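Local coordinates for fluorescence recovery protein (Synechocystis sp., PDB 4JDX) that destabilizes the R form of the orange carotenoid protein, accelerating its return to the O form and so fluorescence recovery after non-photochemical quenching, at residues A[25-30]-A[85-90]; A[79-84]-A[106-111]; A[36-41]-A[59-64]; A[71-76]-A[90-95]. One frame throughout, in Å; residues are numbered along the deposited sequence.

Interactions 1, 2 and 4 crowd together where helix 80-89 packs between helix 17-47 and helix 103-114; interaction 3 lies further out, on the hairpin of helix 17-47 and helix 53-70 that also meets the second subunit. The centres of interactions 1 and 4 are only 3 Å apart, and they share Glu-90; the backbone N of Leu-92 lies 2.7 Å from O of Leu-87, a probable hydrogen bond. Interaction 2 is centred 10 Å from interaction 1, joined to it by the rings of Phe-27 and Phe-84. From interaction 2 to interaction 3 the centres are 25 Å apart, on opposite sides of the chain's centre.

Interaction 1. Residues A[25-30]-A[85-90]; sequences ALFRKA and AQLLKE
Helix 17-47 meets helix 80-89 in the buried middle of the chain, with Phe-27 and Ala-30 on one side and Leu-87 on the other. The methyl CD1 of Leu-87 does the touching. It approaches the Phe-27 ring obliquely, 4.0 Å from CE1, with CD1 of the same ring almost as near. The two side chains cross at about a right angle. CB of Ala-30, one turn further along the helix, lies 4.4 Å from that same methyl. With chi1 of Leu-87 at -64°, CG stands beside the backbone N and the branch projects at the facing helix. This is plain helix-on-helix packing in which the small Ala-30 faces Leu-87, their CA atoms 7.5 Å apart. Phe-84 and Val-83, a turn earlier on helix 80-89, touch the Phe-27 ring too, while Val-93 of the following loop packs on Ala-30. On another side of helix 80-89, Gln-86 NE2 donates to Glu-90 OE2 at 2.8 Å, a nearly straight bond (170°) that meets the oxygen on the anti side but 29° out of the carboxylate plane, while lying in the amide plane of Gln-86.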
loop_
_atom_site.group_PDB
_atom_site.type_symbol
_atom_site.label_atom_id
_atom_site.label_comp_id
_atom_site.label_asym_id
_atom_site.label_seq_id
_atom_site.Cartn_x
_atom_site.Cartn_y
_atom_site.Cartn_z
ATOM N N ALA A 25 -28.278 7.008 1.209
ATOM C CA ALA A 25 -28.316 6.014 0.147
ATOM C C ALA A 25 -27.414 6.453 -1.000
ATOM O O ALA A 25 -26.808 5.624 -1.681
ATOM C CB ALA A 25 -29.745 5.815 -0.341
ATOM N N LEU A 26 -27.322 7.761 -1.200
ATOM C CA LEU A 26 -26.499 8.311 -2.269
ATOM C C LEU A 26 -25.025 8.284 -1.874
ATOM O O LEU A 26 -24.151 8.089 -2.718
ATOM C CB LEU A 26 -26.936 9.737 -2.606
ATOM C CG LEU A 26 -26.137 10.407 -3.722
ATOM C CD1 LEU A 26 -26.067 9.501 -4.951
ATOM C CD2 LEU A 26 -26.744 11.760 -4.071
ATOM N N PHE A 27 -24.756 8.475 -0.584
ATOM C CA PHE A 27 -23.398 8.368 -0.056
ATOM C C PHE A 27 -22.830 6.983 -0.323
ATOM O O PHE A 27 -21.733 6.841 -0.856
ATOM C CB PHE A 27 -23.380 8.630 1.454
ATOM C CG PHE A 27 -23.086 10.058 1.828
ATOM C CD1 PHE A 27 -23.170 11.074 0.894
ATOM C CD2 PHE A 27 -22.711 10.379 3.121
ATOM C CE1 PHE A 27 -22.895 12.381 1.246
ATOM C CE2 PHE A 27 -22.433 11.684 3.475
ATOM C CZ PHE A 27 -22.524 12.684 2.537
ATOM N N ARG A 28 -23.586 5.959 0.056
ATOM C CA ARG A 28 -23.152 4.582 -0.127
ATOM C C ARG A 28 -22.925 4.284 -1.605
ATOM O O ARG A 28 -21.962 3.618 -1.971
ATOM C CB ARG A 28 -24.192 3.625 0.454
ATOM C CG ARG A 28 -24.349 3.743 1.962
ATOM C CD ARG A 28 -25.279 2.674 2.509
ATOM N NE ARG A 28 -26.682 2.963 2.222
ATOM C CZ ARG A 28 -27.539 3.513 3.079
ATOM N NH1 ARG A 28 -27.160 3.844 4.308
ATOM N NH2 ARG A 28 -28.793 3.732 2.707
ATOM N N LYS A 29 -23.817 4.792 -2.448
ATOM C CA LYS A 29 -23.714 4.600 -3.889
ATOM C C LYS A 29 -22.391 5.166 -4.402
ATOM O O LYS A 29 -21.649 4.490 -5.115
ATOM C CB LYS A 29 -24.877 5.300 -4.587
ATOM C CG LYS A 29 -25.139 4.831 -6.005
ATOM C CD LYS A 29 -26.244 5.656 -6.640
ATOM C CE LYS A 29 -26.865 4.953 -7.831
ATOM N NZ LYS A 29 -28.132 4.257 -7.463
ATOM N N ALA A 30 -22.108 6.411 -4.029
ATOM C CA ALA A 30 -20.876 7.085 -4.422
ATOM C C ALA A 30 -19.669 6.330 -3.880
ATOM O O ALA A 30 -18.664 6.155 -4.571
ATOM C CB ALA A 30 -20.873 8.518 -3.903
ATOM N N ALA A 85 -20.728 18.515 -2.833
ATOM C CA ALA A 85 -20.058 19.334 -3.834
ATOM C C ALA A 85 -18.790 18.638 -4.319
ATOM O O ALA A 85 -18.520 18.580 -5.520
ATOM C CB ALA A 85 -19.721 20.700 -3.256
ATOM N N GLN A 86 -18.019 18.108 -3.377
ATOM C CA GLN A 86 -16.783 17.402 -3.702
ATOM C C GLN A 86 -17.075 16.156 -4.537
ATOM O O GLN A 86 -16.428 15.912 -5.557
ATOM C CB GLN A 86 -16.044 17.002 -2.425
ATOM C CG GLN A 86 -14.655 16.436 -2.673
ATOM C CD GLN A 86 -13.690 17.474 -3.228
ATOM O OE1 GLN A 86 -13.891 18.677 -3.059
ATOM N NE2 GLN A 86 -12.638 17.012 -3.896
ATOM N N LEU A 87 -18.052 15.372 -4.091
ATOM C CA LEU A 87 -18.469 14.167 -4.801
ATOM C C LEU A 87 -18.896 14.494 -6.225
ATOM O O LEU A 87 -18.606 13.746 -7.160
ATOM C CB LEU A 87 -19.630 13.498 -4.066
ATOM C CG LEU A 87 -19.309 12.969 -2.668
ATOM C CD1 LEU A 87 -20.568 12.432 -1.996
ATOM C CD2 LEU A 87 -18.213 11.903 -2.733
ATOM N N LEU A 88 -19.588 15.617 -6.381
ATOM C CA LEU A 88 -20.060 16.058 -7.686
ATOM C C LEU A 88 -18.880 16.465 -8.556
ATOM O O LEU A 88 -18.819 16.135 -9.742
ATOM C CB LEU A 88 -21.011 17.240 -7.522
ATOM C CG LEU A 88 -21.629 17.793 -8.805
ATOM C CD1 LEU A 88 -22.532 16.759 -9.467
ATOM C CD2 LEU A 88 -22.393 19.066 -8.492
ATOM N N LYS A 89 -17.939 17.183 -7.954
ATOM C CA LYS A 89 -16.745 17.622 -8.659
ATOM C C LYS A 89 -15.898 16.423 -9.077
ATOM O O LYS A 89 -15.264 16.436 -10.132
ATOM C CB LYS A 89 -15.923 18.556 -7.771
ATOM C CG LYS A 89 -14.876 19.349 -8.529
ATOM C CD LYS A 89 -14.029 20.192 -7.598
ATOM C CE LYS A 89 -13.016 21.005 -8.382
ATOM N NZ LYS A 89 -11.955 21.562 -7.503
ATOM N N GLU A 90 -15.899 15.387 -8.244
ATOM C CA GLU A 90 -15.109 14.187 -8.498
ATOM C C GLU A 90 -15.854 13.183 -9.377
ATOM O O GLU A 90 -15.312 12.134 -9.725
ATOM C CB GLU A 90 -14.716 13.524 -7.175
ATOM C CG GLU A 90 -13.725 14.325 -6.344
ATOM C CD GLU A 90 -13.366 13.635 -5.043
ATOM O OE1 GLU A 90 -13.850 12.508 -4.814
ATOM O OE2 GLU A 90 -12.601 14.220 -4.249
#

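Interaction 2. Residues A[79-84]-A[106-111]; sequences VIIFVF and QSKIKA
Ile-109 presses into helix 80-89 between Ile-81 and Phe-84, and the packing is mainly apolar. Its CD1 methyl comes 3.6 Å from CB of Phe-84, close to where the ring joins the backbone; CG of the ring is a little further, at 4.1 Å, and the methyl approaches the ring obliquely. CG1 of Ile-109 rests 4.0 Å from CG2 of Ile-81, the two side chains crossing at about a right angle. That CG2 methyl is placed by the chi1 of Ile-81, -66°, which sets CG1 beside the backbone N and leaves CG2 anti to it. The aliphatic part of Lys-108 also lies against Ile-81, its CG 4.2 Å from the CG2 methyl, at the exposed margin of the contact. Cutting the Ile-109 side chain back to an alanine is likely to open a gap beside Phe-84 and leave the CG2 methyl of Ile-81 with just the Lys-108 chain beside it from segment 106-111.

One contact is with a polar atom: CG1 of Ile-109 comes up against the carbonyl O of Ile-81, a van der Waals approach at 3.9 Å.

The axes of segments 80-84 and 106-111 pass 9.0 Å apart and cross at -54°. The Phe-84 ring leads on toward helix 17-47, where it packs on Ala-23, Leu-26 and Phe-27, so helix 80-89 is sandwiched between that long helix and helix 103-114.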
loop_
_atom_site.group_PDB
_atom_site.type_symbol
_atom_site.label_atom_id
_atom_site.label_comp_id
_atom_site.label_asym_id
_atom_site.label_seq_id
_atom_site.Cartn_x
_atom_site.Cartn_y
_atom_site.Cartn_z
ATOM N N VAL A 79 -20.650 19.955 7.268
ATOM C CA VAL A 79 -19.886 19.753 6.040
ATOM C C VAL A 79 -20.623 18.940 4.976
ATOM O O VAL A 79 -20.157 18.841 3.840
ATOM C CB VAL A 79 -18.556 19.037 6.347
ATOM C CG1 VAL A 79 -17.695 19.895 7.267
ATOM C CG2 VAL A 79 -18.819 17.666 6.963
ATOM N N ILE A 80 -21.769 18.367 5.335
ATOM C CA ILE A 80 -22.487 17.469 4.433
ATOM C C ILE A 80 -22.729 18.108 3.068
ATOM O O ILE A 80 -22.697 17.428 2.041
ATOM C CB ILE A 80 -23.835 17.020 5.032
ATOM C CG1 ILE A 80 -24.515 16.003 4.110
ATOM C CG2 ILE A 80 -24.742 18.221 5.278
ATOM C CD1 ILE A 80 -25.721 15.328 4.730
ATOM N N ILE A 81 -22.965 19.414 3.062
ATOM C CA ILE A 81 -23.171 20.150 1.817
ATOM C C ILE A 81 -21.869 20.237 1.027
ATOM O O ILE A 81 -21.865 20.112 -0.198
ATOM C CB ILE A 81 -23.685 21.579 2.077
ATOM C CG1 ILE A 81 -25.081 21.534 2.698
ATOM C CG2 ILE A 81 -23.709 22.385 0.780
ATOM C CD1 ILE A 81 -26.165 21.061 1.740
ATOM N N PHE A 82 -20.767 20.452 1.738
ATOM C CA PHE A 82 -19.454 20.531 1.112
ATOM C C PHE A 82 -19.079 19.178 0.521
ATOM O O PHE A 82 -18.485 19.100 -0.554
ATOM C CB PHE A 82 -18.398 20.962 2.137
ATOM C CG PHE A 82 -18.646 22.325 2.737
ATOM C CD1 PHE A 82 -19.385 23.276 2.056
ATOM C CD2 PHE A 82 -18.137 22.654 3.982
ATOM C CE1 PHE A 82 -19.611 24.525 2.605
ATOM C CE2 PHE A 82 -18.362 23.903 4.534
ATOM C CZ PHE A 82 -19.099 24.837 3.844
ATOM N N VAL A 83 -19.446 18.114 1.227
ATOM C CA VAL A 83 -19.123 16.759 0.797
ATOM C C VAL A 83 -19.759 16.465 -0.555
ATOM O O VAL A 83 -19.089 15.989 -1.471
ATOM C CB VAL A 83 -19.607 15.707 1.821
ATOM C CG1 VAL A 83 -19.391 14.292 1.288
ATOM C CG2 VAL A 83 -18.902 15.896 3.161
ATOM N N PHE A 84 -21.051 16.749 -0.680
ATOM C CA PHE A 84 -21.761 16.514 -1.934
ATOM C C PHE A 84 -21.114 17.270 -3.089
ATOM O O PHE A 84 -20.955 16.729 -4.184
ATOM C CB PHE A 84 -23.236 16.902 -1.807
ATOM C CG PHE A 84 -24.088 15.831 -1.184
ATOM C CD1 PHE A 84 -24.187 14.585 -1.773
ATOM C CD2 PHE A 84 -24.786 16.069 -0.014
ATOM C CE1 PHE A 84 -24.964 13.597 -1.205
ATOM C CE2 PHE A 84 -25.564 15.080 0.556
ATOM C CZ PHE A 84 -25.653 13.845 -0.041
ATOM N N GLN A 106 -29.521 22.125 -3.724
ATOM C CA GLN A 106 -29.004 21.708 -5.022
ATOM C C GLN A 106 -28.182 22.823 -5.658
ATOM O O GLN A 106 -27.075 22.591 -6.141
ATOM C CB GLN A 106 -30.149 21.315 -5.956
ATOM C CG GLN A 106 -30.945 20.111 -5.494
ATOM C CD GLN A 106 -31.924 19.622 -6.544
ATOM O OE1 GLN A 106 -31.544 19.341 -7.681
ATOM N NE2 GLN A 106 -33.193 19.517 -6.169
ATOM N N SER A 107 -28.729 24.034 -5.642
ATOM C CA SER A 107 -28.074 25.179 -6.258
ATOM C C SER A 107 -26.733 25.462 -5.596
ATOM O O SER A 107 -25.731 25.698 -6.272
ATOM C CB SER A 107 -28.971 26.415 -6.164
ATOM O OG SER A 107 -30.138 26.253 -6.949
ATOM N N LYS A 108 -26.722 25.436 -4.268
ATOM C CA LYS A 108 -25.516 25.720 -3.503
ATOM C C LYS A 108 -24.433 24.695 -3.831
ATOM O O LYS A 108 -23.274 25.046 -4.053
ATOM C CB LYS A 108 -25.827 25.700 -2.005
ATOM C CG LYS A 108 -24.646 26.044 -1.113
ATOM C CD LYS A 108 -24.178 27.475 -1.326
ATOM C CE LYS A 108 -23.123 27.868 -0.304
ATOM N NZ LYS A 108 -22.525 29.205 -0.586
ATOM N N ILE A 109 -24.827 23.427 -3.870
ATOM C CA ILE A 109 -23.905 22.342 -4.179
ATOM C C ILE A 109 -23.301 22.505 -5.570
ATOM O O ILE A 109 -22.081 22.500 -5.731
ATOM C CB ILE A 109 -24.612 20.974 -4.089
ATOM C CG1 ILE A 109 -24.921 20.640 -2.628
ATOM C CG2 ILE A 109 -23.755 19.878 -4.715
ATOM C CD1 ILE A 109 -25.760 19.394 -2.444
ATOM N N LYS A 110 -24.162 22.646 -6.572
ATOM C CA LYS A 110 -23.712 22.822 -7.947
ATOM C C LYS A 110 -22.755 24.004 -8.049
ATOM O O LYS A 110 -21.747 23.942 -8.751
ATOM C CB LYS A 110 -24.909 23.038 -8.874
ATOM C CG LYS A 110 -25.836 21.840 -8.972
ATOM C CD LYS A 110 -26.999 22.109 -9.908
ATOM C CE LYS A 110 -27.948 20.927 -9.954
ATOM N NZ LYS A 110 -29.000 21.089 -10.993
ATOM N N ALA A 111 -23.077 25.075 -7.330
ATOM C CA ALA A 111 -22.282 26.296 -7.361
ATOM C C ALA A 111 -20.874 26.040 -6.834
ATOM O O ALA A 111 -19.885 26.405 -7.471
ATOM C CB ALA A 111 -22.963 27.390 -6.541
#

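Interaction 3. Residues A[36-41]-A[59-64]; sequences DGLLAT and HDFLSA
Leu-38 and Phe-61 run past each other in opposite directions, and the CD1 methyl of Leu-38 comes to 3.5 Å from CE2 of the Phe-61 ring, with CZ next nearest. The approach to the ring is oblique. Chi1 of Phe-61, 172°, turns CG anti to the backbone N and carries the ring toward helix 17-47, where CE2 and CZ do the touching. Thr-41, one turn on from Leu-38, meets the same two ring carbons with its hydroxyl: OG1 is 3.8 Å from CE2, and its side chain crosses that of Phe-61 at about a right angle.

Helix 17-47 and helix 53-70 form an antiparallel hairpin here, and Phe-61 also reaches Val-42 and Gln-45 of the first helix. The hairpin faces the second subunit of the dimer, in which Leu-55 packs on Leu-38 and His-59 on Leu-62.

The hydroxyl beside the aromatic ring has a polar partner of its own. With chi1 at 59°, OG1 of Thr-41 sits between the backbone N and the carbonyl carbon and donates to the carbonyl O of Leu-38, 2.7 Å away. The donor is tilted 24° from the carbonyl plane. This bond holds the oxygen against its own helix and probably fixes the threonine's rotation while OG1 still lies against the phenylalanine.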
loop_
_atom_site.group_PDB
_atom_site.type_symbol
_atom_site.label_atom_id
_atom_site.label_comp_id
_atom_site.label_asym_id
_atom_site.label_seq_id
_atom_site.Cartn_x
_atom_site.Cartn_y
_atom_site.Cartn_z
ATOM N N ASP A 36 -14.812 1.102 -7.010
ATOM C CA ASP A 36 -14.644 0.592 -8.364
ATOM C C ASP A 36 -13.530 1.334 -9.093
ATOM O O ASP A 36 -12.686 0.720 -9.748
ATOM C CB ASP A 36 -15.956 0.703 -9.143
ATOM C CG ASP A 36 -16.987 -0.313 -8.693
ATOM O OD1 ASP A 36 -16.591 -1.354 -8.126
ATOM O OD2 ASP A 36 -18.193 -0.077 -8.907
ATOM N N GLY A 37 -13.521 2.656 -8.967
ATOM C CA GLY A 37 -12.500 3.465 -9.605
ATOM C C GLY A 37 -11.136 3.179 -9.008
ATOM O O GLY A 37 -10.161 2.970 -9.730
ATOM N N LEU A 38 -11.074 3.159 -7.681
ATOM C CA LEU A 38 -9.831 2.904 -6.966
ATOM C C LEU A 38 -9.225 1.582 -7.409
ATOM O O LEU A 38 -8.056 1.509 -7.789
ATOM C CB LEU A 38 -10.082 2.859 -5.460
ATOM C CG LEU A 38 -8.853 2.503 -4.619
ATOM C CD1 LEU A 38 -7.709 3.455 -4.937
ATOM C CD2 LEU A 38 -9.187 2.522 -3.132
ATOM N N LEU A 39 -10.036 0.533 -7.348
ATOM C CA LEU A 39 -9.609 -0.797 -7.741
ATOM C C LEU A 39 -9.015 -0.792 -9.150
ATOM O O LEU A 39 -7.948 -1.358 -9.382
ATOM C CB LEU A 39 -10.795 -1.757 -7.674
ATOM C CG LEU A 39 -10.491 -3.221 -7.974
ATOM C CD1 LEU A 39 -9.302 -3.706 -7.147
ATOM C CD2 LEU A 39 -11.727 -4.073 -7.715
ATOM N N ALA A 40 -9.706 -0.138 -10.079
ATOM C CA ALA A 40 -9.290 -0.103 -11.479
ATOM C C ALA A 40 -7.917 0.542 -11.646
ATOM O O ALA A 40 -7.060 0.019 -12.359
ATOM C CB ALA A 40 -10.328 0.641 -12.317
ATOM N N THR A 41 -7.711 1.682 -10.991
ATOM C CA THR A 41 -6.436 2.388 -11.077
ATOM C C THR A 41 -5.319 1.544 -10.478
ATOM O O THR A 41 -4.268 1.363 -11.089
ATOM C CB THR A 41 -6.475 3.753 -10.350
ATOM O OG1 THR A 41 -6.806 3.564 -8.969
ATOM C CG2 THR A 41 -7.486 4.685 -10.999
ATOM N N HIS A 59 2.042 2.144 -3.314
ATOM C CA HIS A 59 1.815 1.983 -1.889
ATOM C C HIS A 59 1.402 3.303 -1.248
ATOM O O HIS A 59 0.455 3.354 -0.462
ATOM C CB HIS A 59 3.077 1.462 -1.213
ATOM C CG HIS A 59 2.971 1.399 0.278
ATOM N ND1 HIS A 59 2.164 0.492 0.925
ATOM C CD2 HIS A 59 3.560 2.142 1.244
ATOM C CE1 HIS A 59 2.267 0.671 2.232
ATOM N NE2 HIS A 59 3.106 1.664 2.451
ATOM N N ASP A 60 2.118 4.370 -1.590
ATOM C CA ASP A 60 1.828 5.693 -1.052
ATOM C C ASP A 60 0.426 6.122 -1.461
ATOM O O ASP A 60 -0.319 6.700 -0.669
ATOM C CB ASP A 60 2.848 6.712 -1.561
ATOM C CG ASP A 60 4.254 6.434 -1.063
ATOM O OD1 ASP A 60 4.400 5.742 -0.034
ATOM O OD2 ASP A 60 5.212 6.918 -1.702
ATOM N N PHE A 61 0.079 5.832 -2.710
ATOM C CA PHE A 61 -1.233 6.162 -3.255
ATOM C C PHE A 61 -2.354 5.488 -2.465
ATOM O O PHE A 61 -3.321 6.141 -2.074
ATOM C CB PHE A 61 -1.300 5.757 -4.731
ATOM C CG PHE A 61 -2.670 5.884 -5.338
ATOM C CD1 PHE A 61 -3.145 7.109 -5.765
ATOM C CD2 PHE A 61 -3.480 4.773 -5.489
ATOM C CE1 PHE A 61 -4.404 7.224 -6.322
ATOM C CE2 PHE A 61 -4.736 4.883 -6.048
ATOM C CZ PHE A 61 -5.198 6.109 -6.465
ATOM N N LEU A 62 -2.222 4.185 -2.231
ATOM C CA LEU A 62 -3.217 3.432 -1.465
ATOM C C LEU A 62 -3.345 3.948 -0.037
ATOM O O LEU A 62 -4.452 4.114 0.474
ATOM C CB LEU A 62 -2.855 1.947 -1.425
ATOM C CG LEU A 62 -3.309 1.101 -2.612
ATOM C CD1 LEU A 62 -2.587 -0.239 -2.605
ATOM C CD2 LEU A 62 -4.821 0.908 -2.581
ATOM N N SER A 63 -2.207 4.182 0.607
ATOM C CA SER A 63 -2.197 4.683 1.976
ATOM C C SER A 63 -3.015 5.960 2.062
ATOM O O SER A 63 -3.804 6.148 2.989
ATOM C CB SER A 63 -0.767 4.968 2.439
ATOM O OG SER A 63 -0.040 3.777 2.724
ATOM N N ALA A 64 -2.826 6.829 1.076
ATOM C CA ALA A 64 -3.441 8.148 1.073
ATOM C C ALA A 64 -4.918 8.055 0.716
ATOM O O ALA A 64 -5.770 8.611 1.409
ATOM C CB ALA A 64 -2.716 9.061 0.090
#

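Interaction 4. Residues A[71-76]-A[90-95]; sequences GKYDDR and EGLVQA
The Tyr-73 ring has CG of its neighbour Lys-72 over one face, offset toward the rim, while its OH lies 3.9 Å from the CD1 methyl of Leu-92. Another flat group, the guanidinium of Arg-76, has Asp-74 at its edge and in plane, held side-on through NE and NH2. These residues belong to two loops that flank helix 80-89: the one before it has an Asx turn, with Asp-74 OD1 taking the backbone N of Arg-76, and the one after it begins with a Schellman motif at Gly-91. The loops are joined by a salt bridge, Lys-72 NZ to Glu-90 OE1 at 2.5 Å, made on the syn lone pair of the oxygen. Lys-72 bends at chi3 (-88°) to bring its ammonium to the carboxylate, which comes from the opposite direction. Glu-34 and Glu-68 also pair with this ammonium, and Glu-34 is also hydrogen-bonded to the Tyr-73 hydroxyl. Replacing Glu-90 with a glutamine would probably cost Lys-72 one of its charge partners and weaken the link between the loops. The same CD1 methyl of Leu-92 that meets Tyr-73 OH is also 3.9 Å from Lys-72 NZ.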
loop_
_atom_site.group_PDB
_atom_site.type_symbol
_atom_site.label_atom_id
_atom_site.label_comp_id
_atom_site.label_asym_id
_atom_site.label_seq_id
_atom_site.Cartn_x
_atom_site.Cartn_y
_atom_site.Cartn_z
ATOM N N GLY A 71 -12.659 8.983 5.919
ATOM C CA GLY A 71 -13.292 10.145 6.517
ATOM C C GLY A 71 -13.978 11.067 5.524
ATOM O O GLY A 71 -14.369 12.180 5.876
ATOM N N LYS A 72 -14.141 10.608 4.286
ATOM C CA LYS A 72 -14.698 11.450 3.229
ATOM C C LYS A 72 -16.216 11.595 3.319
ATOM O O LYS A 72 -16.761 12.659 3.026
ATOM C CB LYS A 72 -14.329 10.899 1.848
ATOM C CG LYS A 72 -15.046 11.606 0.707
ATOM C CD LYS A 72 -14.719 10.991 -0.639
ATOM C CE LYS A 72 -13.480 11.615 -1.249
ATOM N NZ LYS A 72 -13.355 11.274 -2.689
ATOM N N TYR A 73 -16.895 10.526 3.719
ATOM C CA TYR A 73 -18.355 10.507 3.714
ATOM C C TYR A 73 -18.934 10.932 5.057
ATOM O O TYR A 73 -19.573 10.146 5.754
ATOM C CB TYR A 73 -18.854 9.121 3.297
ATOM C CG TYR A 73 -18.438 8.782 1.883
ATOM C CD1 TYR A 73 -19.217 9.165 0.800
ATOM C CD2 TYR A 73 -17.247 8.116 1.627
ATOM C CE1 TYR A 73 -18.835 8.877 -0.494
ATOM C CE2 TYR A 73 -16.859 7.824 0.335
ATOM C CZ TYR A 73 -17.657 8.208 -0.722
ATOM O OH TYR A 73 -17.281 7.923 -2.014
ATOM N N ASP A 74 -18.705 12.196 5.399
ATOM C CA ASP A 74 -19.168 12.766 6.654
ATOM C C ASP A 74 -20.563 13.364 6.475
ATOM O O ASP A 74 -20.754 14.288 5.685
ATOM C CB ASP A 74 -18.184 13.843 7.113
ATOM C CG ASP A 74 -18.446 14.312 8.525
ATOM O OD1 ASP A 74 -19.479 13.923 9.108
ATOM O OD2 ASP A 74 -17.617 15.082 9.053
ATOM N N ASP A 75 -21.535 12.837 7.216
ATOM C CA ASP A 75 -22.932 13.225 7.041
ATOM C C ASP A 75 -23.342 14.357 7.980
ATOM O O ASP A 75 -24.512 14.741 8.022
ATOM C CB ASP A 75 -23.845 12.016 7.270
ATOM C CG ASP A 75 -23.904 11.598 8.725
ATOM O OD1 ASP A 75 -24.932 11.020 9.135
ATOM O OD2 ASP A 75 -22.927 11.850 9.460
ATOM N N ARG A 76 -22.381 14.897 8.724
ATOM C CA ARG A 76 -22.675 15.946 9.693
ATOM C C ARG A 76 -23.128 17.237 9.016
ATOM O O ARG A 76 -22.672 17.579 7.925
ATOM C CB ARG A 76 -21.472 16.200 10.602
ATOM C CG ARG A 76 -21.285 15.119 11.655
ATOM C CD ARG A 76 -20.039 15.341 12.495
ATOM N NE ARG A 76 -18.818 15.223 11.705
ATOM C CZ ARG A 76 -17.590 15.313 12.206
ATOM N NH1 ARG A 76 -17.414 15.521 13.503
ATOM N NH2 ARG A 76 -16.534 15.196 11.413
ATOM N N GLU A 90 -15.899 15.387 -8.244
ATOM C CA GLU A 90 -15.109 14.187 -8.498
ATOM C C GLU A 90 -15.854 13.183 -9.377
ATOM O O GLU A 90 -15.312 12.134 -9.725
ATOM C CB GLU A 90 -14.716 13.524 -7.175
ATOM C CG GLU A 90 -13.725 14.325 -6.344
ATOM C CD GLU A 90 -13.366 13.635 -5.043
ATOM O OE1 GLU A 90 -13.850 12.508 -4.814
ATOM O OE2 GLU A 90 -12.601 14.220 -4.249
ATOM N N GLY A 91 -17.095 13.502 -9.734
ATOM C CA GLY A 91 -17.874 12.646 -10.610
ATOM C C GLY A 91 -18.413 11.407 -9.915
ATOM O O GLY A 91 -18.829 10.452 -10.574
ATOM N N LEU A 92 -18.410 11.423 -8.586
ATOM C CA LEU A 92 -18.890 10.288 -7.802
ATOM C C LEU A 92 -20.409 10.319 -7.634
ATOM O O LEU A 92 -21.027 9.312 -7.291
ATOM C CB LEU A 92 -18.195 10.252 -6.438
ATOM C CG LEU A 92 -16.702 9.914 -6.507
ATOM C CD1 LEU A 92 -16.063 9.939 -5.125
ATOM C CD2 LEU A 92 -16.492 8.561 -7.174
ATOM N N VAL A 93 -21.002 11.484 -7.874
ATOM C CA VAL A 93 -22.450 11.592 -7.992
ATOM C C VAL A 93 -22.802 12.490 -9.170
ATOM O O VAL A 93 -22.037 13.387 -9.532
ATOM C CB VAL A 93 -23.102 12.158 -6.712
ATOM C CG1 VAL A 93 -22.729 11.307 -5.502
ATOM C CG2 VAL A 93 -22.710 13.618 -6.505
ATOM N N GLN A 94 -23.959 12.239 -9.770
ATOM C CA GLN A 94 -24.444 13.059 -10.870
ATOM C C GLN A 94 -25.442 14.080 -10.335
ATOM O O GLN A 94 -26.160 13.811 -9.372
ATOM C CB GLN A 94 -25.083 12.178 -11.947
ATOM C CG GLN A 94 -24.118 11.171 -12.558
ATOM C CD GLN A 94 -22.972 11.837 -13.300
ATOM O OE1 GLN A 94 -21.810 11.720 -12.908
ATOM N NE2 GLN A 94 -23.296 12.536 -14.381
ATOM N N ALA A 95 -25.464 15.259 -10.947
ATOM C CA ALA A 95 -26.351 16.338 -10.522
ATOM C C ALA A 95 -27.803 15.870 -10.472
ATOM O O ALA A 95 -28.577 16.310 -9.622
ATOM C CB ALA A 95 -26.214 17.522 -11.465
#